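Side-chain contact in TRAP dicarboxylate transporter-DctP subunit (PDB 4PE3), which probably binds a small organic acid in the periplasm and delivers it to a TRAP-type membrane transporter: residues G107-P112 with E133-L138. Numbering follows the deposited sequence.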
loop_
_atom_site.group_PDB
_atom_site.type_symbol
_atom_site.label_atom_id
_atom_site.label_comp_id
_atom_site.label_asym_id
_atom_site.label_seq_id
_atom_site.Cartn_x
_atom_site.Cartn_y
_atom_site.Cartn_z
ATOM N N GLY A 107 11.165 -1.549 -2.224
ATOM C CA GLY A 107 10.353 -2.453 -1.418
ATOM C C GLY A 107 10.012 -1.833 -0.078
ATOM O O GLY A 107 8.879 -1.934 0.424
ATOM N N LEU A 108 11.012 -1.191 0.521
ATOM C CA LEU A 108 10.829 -0.614 1.841
ATOM C C LEU A 108 9.853 0.572 1.845
ATOM O O LEU A 108 8.937 0.636 2.668
ATOM C CB LEU A 108 12.176 -0.218 2.468
ATOM C CG LEU A 108 12.063 0.401 3.856
ATOM C CD1 LEU A 108 11.489 -0.601 4.857
ATOM C CD2 LEU A 108 13.415 0.929 4.340
ATOM N N ILE A 109 10.012 1.508 0.916
ATOM C CA ILE A 109 9.097 2.639 0.883
ATOM C C ILE A 109 7.682 2.203 0.446
ATOM O O ILE A 109 6.685 2.792 0.866
ATOM C CB ILE A 109 9.599 3.777 -0.046
ATOM C CG1 ILE A 109 8.882 5.067 0.309
ATOM C CG2 ILE A 109 9.439 3.418 -1.551
ATOM C CD1 ILE A 109 9.453 6.285 -0.409
ATOM N N ALA A 110 7.593 1.154 -0.369
ATOM C CA ALA A 110 6.306 0.749 -0.922
ATOM C C ALA A 110 5.419 0.132 0.144
ATOM O O ALA A 110 4.188 0.245 0.113
ATOM C CB ALA A 110 6.500 -0.231 -2.049
ATOM N N ASN A 111 6.022 -0.543 1.111
ATOM C CA ASN A 111 5.240 -1.153 2.193
ATOM C C ASN A 111 6.129 -1.410 3.390
ATOM O O ASN A 111 6.614 -2.533 3.589
ATOM C CB ASN A 111 4.579 -2.441 1.709
ATOM C CG ASN A 111 3.375 -2.841 2.546
ATOM O OD1 ASN A 111 3.034 -2.217 3.533
ATOM N ND2 ASN A 111 2.708 -3.915 2.122
ATOM N N PRO A 112 6.402 -0.355 4.152
ATOM C CA PRO A 112 7.234 -0.518 5.343
ATOM C C PRO A 112 6.382 -1.150 6.430
ATOM O O PRO A 112 5.626 -0.477 7.129
ATOM C CB PRO A 112 7.635 0.906 5.691
ATOM C CG PRO A 112 6.518 1.752 5.140
ATOM C CD PRO A 112 6.005 1.044 3.929
ATOM N N GLU A 133 9.678 13.406 -1.952
ATOM C CA GLU A 133 11.033 13.728 -2.373
ATOM C C GLU A 133 11.867 12.461 -2.541
ATOM O O GLU A 133 12.672 12.344 -3.467
ATOM C CB GLU A 133 11.684 14.644 -1.336
ATOM C CG GLU A 133 11.084 16.051 -1.311
ATOM C CD GLU A 133 9.741 16.162 -0.574
ATOM O OE1 GLU A 133 9.329 15.233 0.150
ATOM O OE2 GLU A 133 9.071 17.198 -0.736
ATOM N N LEU A 134 11.668 11.507 -1.649
ATOM C CA LEU A 134 12.298 10.206 -1.768
ATOM C C LEU A 134 11.867 9.544 -3.085
ATOM O O LEU A 134 12.694 9.008 -3.814
ATOM C CB LEU A 134 11.934 9.305 -0.580
ATOM C CG LEU A 134 12.471 9.653 0.807
ATOM C CD1 LEU A 134 11.825 8.727 1.839
ATOM C CD2 LEU A 134 13.959 9.511 0.803
HETATM N N MSE A 135 10.573 9.591 -3.383
HETATM C CA MSE A 135 10.074 8.940 -4.608
HETATM C C MSE A 135 10.719 9.551 -5.856
HETATM O O MSE A 135 11.173 8.842 -6.747
HETATM C CB MSE A 135 8.581 9.061 -4.714
HETATM C CG MSE A 135 7.830 8.081 -3.818
HETATM SE SE MSE A 135 8.204 6.171 -4.165
HETATM C CE MSE A 135 7.578 6.128 -5.995
ATOM N N ASN A 136 10.839 10.871 -5.885
ATOM C CA ASN A 136 11.513 11.496 -6.995
ATOM C C ASN A 136 13.012 11.217 -7.039
ATOM O O ASN A 136 13.564 11.072 -8.116
ATOM C CB ASN A 136 11.212 12.989 -7.041
ATOM C CG ASN A 136 9.850 13.255 -7.666
ATOM O OD1 ASN A 136 9.583 12.815 -8.792
ATOM N ND2 ASN A 136 8.985 13.952 -6.947
ATOM N N GLU A 137 13.665 11.105 -5.879
ATOM C CA GLU A 137 15.063 10.717 -5.872
ATOM C C GLU A 137 15.212 9.311 -6.420
ATOM O O GLU A 137 16.209 8.993 -7.065
ATOM C CB GLU A 137 15.659 10.775 -4.456
ATOM C CG GLU A 137 17.180 10.577 -4.479
ATOM C CD GLU A 137 17.855 10.737 -3.124
ATOM O OE1 GLU A 137 17.164 11.081 -2.149
ATOM O OE2 GLU A 137 19.089 10.516 -3.056
ATOM N N LEU A 138 14.205 8.465 -6.173
ATOM C CA LEU A 138 14.251 7.102 -6.655
ATOM C C LEU A 138 13.948 6.992 -8.136
ATOM O O LEU A 138 14.556 6.184 -8.822
ATOM C CB LEU A 138 13.259 6.226 -5.876
ATOM C CG LEU A 138 13.726 5.830 -4.479
ATOM C CD1 LEU A 138 12.603 5.165 -3.707
ATOM C CD2 LEU A 138 14.913 4.899 -4.575
#
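Ile109 of helix 104-110 packs against Leu134, Met135 and Leu138 of helix 131-139. This is apolar helix-to-helix packing in the family 7 (DctP-type) solute-binding fold. Both helices lie in the lobe that carries the five-stranded mixed sheet. Ile109 is extended. CG1 stands anti to the backbone N (chi1 -161°), and chi2 near 172° carries CD1 straight on toward the other helix. CD1 touches two neighbouring residues from different sides, 3.9 Å from Leu134 CB and 4.0 Å from Met135 SE. Leu134 meets it at an oblique angle, with its CB and, a little farther off, its CD1. The selenomethionine Met135 comes from a different side. The bend at chi2 (-60°) brings the selenium in alongside the isoleucine, and the bend at chi3 sets only where CE goes. All the touching side chains are buried. Helix 324-339 adds Thr332 against Leu134, while Phe146 of strand 144-150 and Thr96 pack on Met135. Leu138, one turn after Leu134, also rests on Ala105 and Phe106 of helix 104-110. The second branch of Ile109 is shared: CG2 lies 4.0 Å from Met135 SE and 4.2 Å from Leu138 CD1.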